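Local coordinates for protein PHO85 cyclin PHO80 (Saccharomyces cerevisiae, PDB 2PMI) that serves as the cyclin partner of the cyclin-dependent kinase PHO85 and negatively regulates phosphate-starvation-responsive genes when phosphate is plentiful, at residues Phe81-Lys86 / Ala145-Val150; Thr65-Lys70 / Pro110-Asn115. One frame throughout, in Å; residues are numbered along the deposited sequence.

How the interactions relate
Both contacts lie within the cyclin domain, at separate places about 19 Å apart between centres; their nearest atoms are still about 8 Å from each other, so neither touches the other. Interaction 1 joins two helices, 77-86 and 141-148, through an arginine that reaches a helix C-terminus; interaction 2 joins two loops, the one ahead of helix 77-86 and the one ahead of helix 119-134. Along the chain the segments alternate: 65-70, 81-86, 110-115, 145-150. A bound MES molecule, probably from the crystallisation liquor, lies about 3 Å from the R83 side chain of interaction 1. Helices 32-51, 119-134 and 152-164 are shared surroundings of the two contacts.

Interaction 1. Residues Phe81-Lys86 / Ala145-Val150; sequences FIRLTK and AKVGGV
The guanidinium group of R83 meets the carbonyl oxygen of V147 at its edge, near its plane, while G148 C and G149 N lie obliquely to it. Two donors converge on that one oxygen: R83 NH2 bonds to V147 O at 3.0 Å, and R83 NE makes a weak bond to V147 O, also at 3.0 Å. The NH2 bond is bent, 134° at the hydrogen, and its donor is tilted 33° from the carbonyl plane. R83 gets there as an extended arm, with CG anti to the backbone N (chi1 171°). The oxygen it grips belongs to the last turn of helix 141-148, where G149, at positive phi, is the C-prime residue of a Schellman motif; V150 N reaches back to A145 O at 2.9 Å. An arginine placed at such a carbonyl end would be expected to suit the partial negative charge there. Outside the two segments, a sulfonate oxygen of bound MES pairs with R83 NH2 in a salt bridge, so this nitrogen has a second partner besides V147 O.

Beside the bonds, carbon atoms fill the contact: L84 CD2 rests on G148 CA at 3.8 Å, and V147 CG1 comes to 4.0 Å from the backbone oxygen R83 O.

L84 also packs on T127 of helix 119-134, and V147 touches F87 and S88 just beyond helix 77-86. Y80 OH bonds to G148 O, adding a second tie between helices 77-86 and 141-148, while F81 and T85 lean on helix 32-51.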
ATOM      1  N   PHE B  81       4.630  20.922 -15.668  1.00 31.13           N
ATOM      2  CA  PHE B  81       3.961  20.292 -14.539  1.00 29.79           C
ATOM      3  C   PHE B  81       2.421  20.163 -14.693  1.00 36.46           C
ATOM      4  O   PHE B  81       1.898  19.042 -14.647  1.00 37.30           O
ATOM      5  CB  PHE B  81       4.291  21.072 -13.266  1.00 25.60           C
ATOM      6  CG  PHE B  81       4.384  20.223 -12.022  1.00 27.79           C
ATOM      7  CD1 PHE B  81       4.063  18.873 -12.043  1.00 29.98           C
ATOM      8  CD2 PHE B  81       4.798  20.784 -10.819  1.00 25.62           C
ATOM      9  CE1 PHE B  81       4.151  18.098 -10.882  1.00 24.45           C
ATOM     10  CE2 PHE B  81       4.888  20.015  -9.660  1.00 25.23           C
ATOM     11  CZ  PHE B  81       4.563  18.672  -9.694  1.00 20.31           C
ATOM     12  N   ILE B  82       1.702  21.284 -14.875  1.00 35.90           N
ATOM     13  CA  ILE B  82       0.226  21.243 -15.003  1.00 34.87           C
ATOM     14  C   ILE B  82      -0.200  20.247 -16.057  1.00 32.52           C
ATOM     15  O   ILE B  82      -1.120  19.446 -15.856  1.00 31.44           O
ATOM     16  CB  ILE B  82      -0.418  22.604 -15.410  1.00 31.23           C
ATOM     17  CG1 ILE B  82       0.317  23.176 -16.612  1.00 37.55           C
ATOM     18  CG2 ILE B  82      -0.461  23.571 -14.235  1.00 20.82           C
ATOM     19  CD1 ILE B  82      -0.345  24.410 -17.191  1.00 46.38           C
ATOM     20  N   ARG B  83       0.467  20.316 -17.195  1.00 26.26           N
ATOM     21  CA  ARG B  83       0.176  19.414 -18.286  1.00 24.88           C
ATOM     22  C   ARG B  83       0.210  17.982 -17.755  1.00 28.19           C
ATOM     23  O   ARG B  83      -0.772  17.251 -17.877  1.00 32.14           O
ATOM     24  CB  ARG B  83       1.207  19.633 -19.376  1.00 23.87           C
ATOM     25  CG  ARG B  83       1.180  18.646 -20.493  1.00 31.71           C
ATOM     26  CD  ARG B  83       2.205  19.095 -21.501  1.00 38.75           C
ATOM     27  NE  ARG B  83       2.740  18.002 -22.295  1.00 40.91           N
ATOM     28  CZ  ARG B  83       3.762  18.136 -23.128  1.00 45.12           C
ATOM     29  NH1 ARG B  83       4.352  19.321 -23.269  1.00 42.57           N
ATOM     30  NH2 ARG B  83       4.188  17.088 -23.818  1.00 50.83           N
ATOM     31  N   LEU B  84       1.331  17.588 -17.147  1.00 29.31           N
ATOM     32  CA  LEU B  84       1.460  16.250 -16.585  1.00 24.48           C
ATOM     33  C   LEU B  84       0.344  16.074 -15.576  1.00 31.33           C
ATOM     34  O   LEU B  84      -0.273  15.010 -15.490  1.00 35.36           O
ATOM     35  CB  LEU B  84       2.786  16.078 -15.848  1.00 28.21           C
ATOM     36  CG  LEU B  84       4.141  16.227 -16.550  1.00 36.22           C
ATOM     37  CD1 LEU B  84       5.201  15.521 -15.695  1.00 22.44           C
ATOM     38  CD2 LEU B  84       4.105  15.625 -17.960  1.00 35.13           C
ATOM     39  N   THR B  85       0.092  17.134 -14.813  1.00 33.21           N
ATOM     40  CA  THR B  85      -0.940  17.128 -13.778  1.00 38.76           C
ATOM     41  C   THR B  85      -2.370  16.985 -14.295  1.00 44.68           C
ATOM     42  O   THR B  85      -3.190  16.283 -13.685  1.00 47.38           O
ATOM     43  CB  THR B  85      -0.880  18.415 -12.926  1.00 35.17           C
ATOM     44  OG1 THR B  85       0.442  18.579 -12.398  1.00 30.24           O
ATOM     45  CG2 THR B  85      -1.890  18.346 -11.776  1.00 32.73           C
ATOM     46  N   LYS B  86      -2.667  17.647 -15.415  1.00 42.07           N
ATOM     47  CA  LYS B  86      -4.010  17.614 -15.989  1.00 39.91           C
ATOM     48  C   LYS B  86      -4.334  16.382 -16.809  1.00 38.73           C
ATOM     49  O   LYS B  86      -5.333  15.715 -16.567  1.00 40.66           O
ATOM     50  CB  LYS B  86      -4.240  18.866 -16.842  1.00 38.46           C
ATOM     51  CG  LYS B  86      -3.974  20.163 -16.076  1.00 46.37           C
ATOM     52  CD  LYS B  86      -4.650  20.133 -14.690  1.00 54.84           C
ATOM     53  CE  LYS B  86      -4.189  21.280 -13.792  1.00 56.38           C
ATOM     54  NZ  LYS B  86      -4.759  21.191 -12.413  1.00 57.56           N
ATOM     55  N   ALA B 145       4.307   8.409 -20.885  1.00 17.82           N
ATOM     56  CA  ALA B 145       5.337   8.806 -21.836  1.00 28.71           C
ATOM     57  C   ALA B 145       4.775   9.799 -22.857  1.00 32.42           C
ATOM     58  O   ALA B 145       5.412  10.815 -23.159  1.00 30.24           O
ATOM     59  CB  ALA B 145       5.914   7.569 -22.543  1.00 28.94           C
ATOM     60  N   LYS B 146       3.571   9.504 -23.359  1.00 33.02           N
ATOM     61  CA  LYS B 146       2.898  10.337 -24.353  1.00 26.54           C
ATOM     62  C   LYS B 146       2.605  11.721 -23.823  1.00 23.97           C
ATOM     63  O   LYS B 146       2.898  12.723 -24.463  1.00 26.98           O
ATOM     64  CB  LYS B 146       1.590   9.687 -24.801  1.00 20.79           C
ATOM     65  CG  LYS B 146       0.859  10.488 -25.864  1.00 26.49           C
ATOM     66  CD  LYS B 146      -0.217   9.680 -26.531  1.00 27.22           C
ATOM     67  CE  LYS B 146       0.354   8.507 -27.296  1.00 29.51           C
ATOM     68  NZ  LYS B 146      -0.753   7.622 -27.761  1.00 34.68           N
ATOM     69  N   VAL B 147       2.008  11.779 -22.651  1.00 22.64           N
ATOM     70  CA  VAL B 147       1.696  13.065 -22.064  1.00 29.62           C
ATOM     71  C   VAL B 147       3.000  13.804 -21.775  1.00 35.21           C
ATOM     72  O   VAL B 147       3.099  15.013 -22.000  1.00 39.71           O
ATOM     73  CB  VAL B 147       0.925  12.893 -20.744  1.00 31.66           C
ATOM     74  CG1 VAL B 147       0.439  14.240 -20.252  1.00 39.42           C
ATOM     75  CG2 VAL B 147      -0.234  11.923 -20.932  1.00 31.56           C
ATOM     76  N   GLY B 148       3.999  13.060 -21.291  1.00 35.24           N
ATOM     77  CA  GLY B 148       5.289  13.634 -20.929  1.00 31.73           C
ATOM     78  C   GLY B 148       6.127  14.124 -22.092  1.00 35.15           C
ATOM     79  O   GLY B 148       6.995  14.986 -21.935  1.00 33.38           O
ATOM     80  N   GLY B 149       5.881  13.556 -23.263  1.00 33.95           N
ATOM     81  CA  GLY B 149       6.615  13.979 -24.433  1.00 32.65           C
ATOM     82  C   GLY B 149       7.851  13.171 -24.717  1.00 35.52           C
ATOM     83  O   GLY B 149       8.828  13.712 -25.209  1.00 45.09           O
ATOM     84  N   VAL B 150       7.818  11.879 -24.416  1.00 36.16           N
ATOM     85  CA  VAL B 150       8.966  11.019 -24.668  1.00 37.81           C
ATOM     86  C   VAL B 150       8.527   9.607 -25.083  1.00 41.74           C
ATOM     87  O   VAL B 150       7.354   9.217 -24.903  1.00 38.49           O
ATOM     88  CB  VAL B 150       9.891  10.911 -23.408  1.00 37.99           C
ATOM     89  CG1 VAL B 150       9.929  12.236 -22.664  1.00 36.92           C
ATOM     90  CG2 VAL B 150       9.414   9.801 -22.483  1.00 40.90           C
TER

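Interaction 2. Residues Thr65-Lys70 / Pro110-Asn115; sequences TRYHSK and PDFTLN
Two interhelical loops of the cyclin domain meet here: a type I beta turn, T65 to H68, ahead of helix 77-86, and the 110-115 loop that leads from helix 92-108 toward helix 119-134. T65 CG2 lies 3.7 Å from D111 CB and 3.8 Å from F112 N; the side chains of T65 and D111 slide past each other in opposite directions. Next to this, the side chains of Y67 and F112 cross at about a right angle. Their rings are inclined at 72° with centroids 5.6 Å apart, and the closest atoms are Y67 CD1 and F112 CD1 at 3.9 Å. F112 CG stands anti to the backbone N (chi1 174°), which sends the ring into this cluster, where F122 and L105 also meet it. At the far end H68 NE2 only approaches N115 ND2, at 4.4 Å.

The turn carries its own bonds. H68 N donates to T65 O at 2.9 Å, and T65 OG1 shares a hydrogen bond of 2.7 Å with H68 ND1 in which either could be the donor. This ties the imidazole to the threonine hydroxyl and leaves the T65 methyl to face the other loop.

The contact between the segments, then, is van der Waals, including an oblique meeting of two rings: polar bonds shape the turn from within, while the T65 methyl and the Y67 ring supply the surface on which D111 CB and the F112 ring pack.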
ATOM      1  N   THR B  65      23.699  11.982 -15.868  1.00 45.43           N
ATOM      2  CA  THR B  65      22.744  11.022 -15.323  1.00 42.81           C
ATOM      3  C   THR B  65      21.631  10.840 -16.353  1.00 46.00           C
ATOM      4  O   THR B  65      21.479  11.657 -17.267  1.00 45.31           O
ATOM      5  CB  THR B  65      22.088  11.531 -14.041  1.00 39.24           C
ATOM      6  OG1 THR B  65      21.434  12.776 -14.310  1.00 29.49           O
ATOM      7  CG2 THR B  65      23.118  11.704 -12.944  1.00 40.79           C
ATOM      8  N   ARG B  66      20.850   9.772 -16.196  1.00 45.58           N
ATOM      9  CA  ARG B  66      19.749   9.493 -17.112  1.00 42.93           C
ATOM     10  C   ARG B  66      18.798  10.679 -17.194  1.00 42.26           C
ATOM     11  O   ARG B  66      18.078  10.838 -18.184  1.00 42.30           O
ATOM     12  CB  ARG B  66      18.950   8.281 -16.634  1.00 44.37           C
ATOM     13  CG  ARG B  66      19.662   6.961 -16.733  1.00 49.59           C
ATOM     14  CD  ARG B  66      19.841   6.572 -18.177  1.00 54.28           C
ATOM     15  NE  ARG B  66      20.110   5.147 -18.321  1.00 62.69           N
ATOM     16  CZ  ARG B  66      20.291   4.550 -19.493  1.00 65.12           C
ATOM     17  NH1 ARG B  66      20.233   5.264 -20.610  1.00 65.93           N
ATOM     18  NH2 ARG B  66      20.519   3.245 -19.549  1.00 62.92           N
ATOM     19  N   TYR B  67      18.804  11.505 -16.148  1.00 40.72           N
ATOM     20  CA  TYR B  67      17.906  12.653 -16.066  1.00 41.20           C
ATOM     21  C   TYR B  67      18.397  13.903 -16.773  1.00 41.05           C
ATOM     22  O   TYR B  67      17.743  14.943 -16.741  1.00 45.12           O
ATOM     23  CB  TYR B  67      17.619  12.965 -14.601  1.00 44.65           C
ATOM     24  CG  TYR B  67      17.403  11.721 -13.784  1.00 49.68           C
ATOM     25  CD1 TYR B  67      18.458  11.128 -13.093  1.00 50.49           C
ATOM     26  CD2 TYR B  67      16.158  11.090 -13.753  1.00 52.32           C
ATOM     27  CE1 TYR B  67      18.288   9.939 -12.394  1.00 50.95           C
ATOM     28  CE2 TYR B  67      15.975   9.891 -13.055  1.00 53.14           C
ATOM     29  CZ  TYR B  67      17.048   9.324 -12.380  1.00 50.72           C
ATOM     30  OH  TYR B  67      16.887   8.144 -11.700  1.00 48.97           O
ATOM     31  N   HIS B  68      19.545  13.797 -17.423  1.00 40.76           N
ATOM     32  CA  HIS B  68      20.103  14.932 -18.130  1.00 38.36           C
ATOM     33  C   HIS B  68      19.569  15.051 -19.542  1.00 39.16           C
ATOM     34  O   HIS B  68      19.491  14.062 -20.264  1.00 38.91           O
ATOM     35  CB  HIS B  68      21.634  14.828 -18.186  1.00 39.50           C
ATOM     36  CG  HIS B  68      22.322  15.450 -17.017  1.00 29.51           C
ATOM     37  ND1 HIS B  68      22.481  14.799 -15.814  1.00 25.80           N
ATOM     38  CD2 HIS B  68      22.819  16.697 -16.841  1.00 28.40           C
ATOM     39  CE1 HIS B  68      23.041  15.621 -14.945  1.00 31.66           C
ATOM     40  NE2 HIS B  68      23.255  16.780 -15.542  1.00 30.82           N
ATOM     41  N   SER B  69      19.213  16.273 -19.924  1.00 43.73           N
ATOM     42  CA  SER B  69      18.730  16.570 -21.270  1.00 48.59           C
ATOM     43  C   SER B  69      19.912  17.269 -21.943  1.00 51.18           C
ATOM     44  O   SER B  69      20.728  17.880 -21.250  1.00 52.96           O
ATOM     45  CB  SER B  69      17.532  17.520 -21.205  1.00 47.37           C
ATOM     46  OG  SER B  69      16.526  16.999 -20.354  1.00 54.15           O
ATOM     47  N   LYS B  70      20.019  17.190 -23.268  1.00 51.43           N
ATOM     48  CA  LYS B  70      21.141  17.837 -23.949  1.00 53.71           C
ATOM     49  C   LYS B  70      21.189  19.361 -23.817  1.00 54.41           C
ATOM     50  O   LYS B  70      22.251  19.957 -23.993  1.00 60.27           O
ATOM     51  CB  LYS B  70      21.194  17.450 -25.432  1.00 55.76           C
ATOM     52  CG  LYS B  70      21.956  16.147 -25.700  1.00 61.49           C
ATOM     53  CD  LYS B  70      22.626  16.128 -27.082  1.00 65.32           C
ATOM     54  CE  LYS B  70      21.622  16.196 -28.237  1.00 63.61           C
ATOM     55  NZ  LYS B  70      22.297  16.144 -29.574  1.00 56.08           N
ATOM     56  N   PRO B 110      24.744  10.740  -5.532  1.00 45.40           N
ATOM     57  CA  PRO B 110      25.648  11.881  -5.646  1.00 41.21           C
ATOM     58  C   PRO B 110      25.626  12.595  -6.990  1.00 33.47           C
ATOM     59  O   PRO B 110      25.448  13.816  -7.028  1.00 26.37           O
ATOM     60  CB  PRO B 110      27.017  11.280  -5.283  1.00 46.50           C
ATOM     61  CG  PRO B 110      26.821   9.787  -5.437  1.00 43.21           C
ATOM     62  CD  PRO B 110      25.439   9.584  -4.939  1.00 39.19           C
ATOM     63  N   ASP B 111      25.787  11.854  -8.088  1.00 29.67           N
ATOM     64  CA  ASP B 111      25.772  12.484  -9.415  1.00 32.43           C
ATOM     65  C   ASP B 111      24.518  13.319  -9.693  1.00 34.02           C
ATOM     66  O   ASP B 111      24.606  14.400 -10.252  1.00 35.09           O
ATOM     67  CB  ASP B 111      25.927  11.431 -10.504  1.00 38.89           C
ATOM     68  CG  ASP B 111      27.342  10.911 -10.610  1.00 42.63           C
ATOM     69  OD1 ASP B 111      27.556   9.892 -11.306  1.00 36.96           O
ATOM     70  OD2 ASP B 111      28.243  11.526 -10.000  1.00 47.39           O
ATOM     71  N   PHE B 112      23.354  12.818  -9.299  1.00 34.74           N
ATOM     72  CA  PHE B 112      22.111  13.542  -9.511  1.00 26.60           C
ATOM     73  C   PHE B 112      22.014  14.867  -8.779  1.00 22.67           C
ATOM     74  O   PHE B 112      22.053  14.911  -7.557  1.00 21.49           O
ATOM     75  CB  PHE B 112      20.898  12.727  -9.083  1.00 25.64           C
ATOM     76  CG  PHE B 112      19.621  13.512  -9.169  1.00 35.93           C
ATOM     77  CD1 PHE B 112      19.142  13.944 -10.411  1.00 31.43           C
ATOM     78  CD2 PHE B 112      18.961  13.931  -8.014  1.00 38.71           C
ATOM     79  CE1 PHE B 112      18.037  14.791 -10.498  1.00 26.64           C
ATOM     80  CE2 PHE B 112      17.848  14.783  -8.096  1.00 31.07           C
ATOM     81  CZ  PHE B 112      17.390  15.213  -9.338  1.00 20.45           C
ATOM     82  N   THR B 113      21.839  15.946  -9.524  1.00 24.51           N
ATOM     83  CA  THR B 113      21.709  17.246  -8.890  1.00 36.73           C
ATOM     84  C   THR B 113      20.652  18.066  -9.600  1.00 38.96           C
ATOM     85  O   THR B 113      20.744  18.310 -10.799  1.00 38.98           O
ATOM     86  CB  THR B 113      23.020  18.001  -8.913  1.00 46.18           C
ATOM     87  OG1 THR B 113      24.043  17.187  -8.311  1.00 49.02           O
ATOM     88  CG2 THR B 113      22.865  19.317  -8.151  1.00 44.29           C
ATOM     89  N   LEU B 114      19.636  18.484  -8.854  1.00 39.89           N
ATOM     90  CA  LEU B 114      18.550  19.246  -9.441  1.00 39.33           C
ATOM     91  C   LEU B 114      19.040  20.570  -9.989  1.00 41.89           C
ATOM     92  O   LEU B 114      19.471  21.451  -9.244  1.00 49.15           O
ATOM     93  CB  LEU B 114      17.445  19.494  -8.409  1.00 35.93           C
ATOM     94  CG  LEU B 114      16.255  20.344  -8.875  1.00 37.28           C
ATOM     95  CD1 LEU B 114      15.555  19.651 -10.023  1.00 35.43           C
ATOM     96  CD2 LEU B 114      15.292  20.572  -7.724  1.00 38.73           C
ATOM     97  N   ASN B 115      18.993  20.698 -11.303  1.00 34.28           N
ATOM     98  CA  ASN B 115      19.389  21.934 -11.939  1.00 32.49           C
ATOM     99  C   ASN B 115      18.580  22.002 -13.222  1.00 37.36           C
ATOM    100  O   ASN B 115      18.058  20.980 -13.694  1.00 29.57           O
ATOM    101  CB  ASN B 115      20.898  21.955 -12.225  1.00 29.00           C
ATOM    102  CG  ASN B 115      21.336  20.881 -13.209  1.00 31.05           C
ATOM    103  OD1 ASN B 115      20.907  20.853 -14.356  1.00 40.96           O
ATOM    104  ND2 ASN B 115      22.205  19.996 -12.760  1.00 40.45           N
TER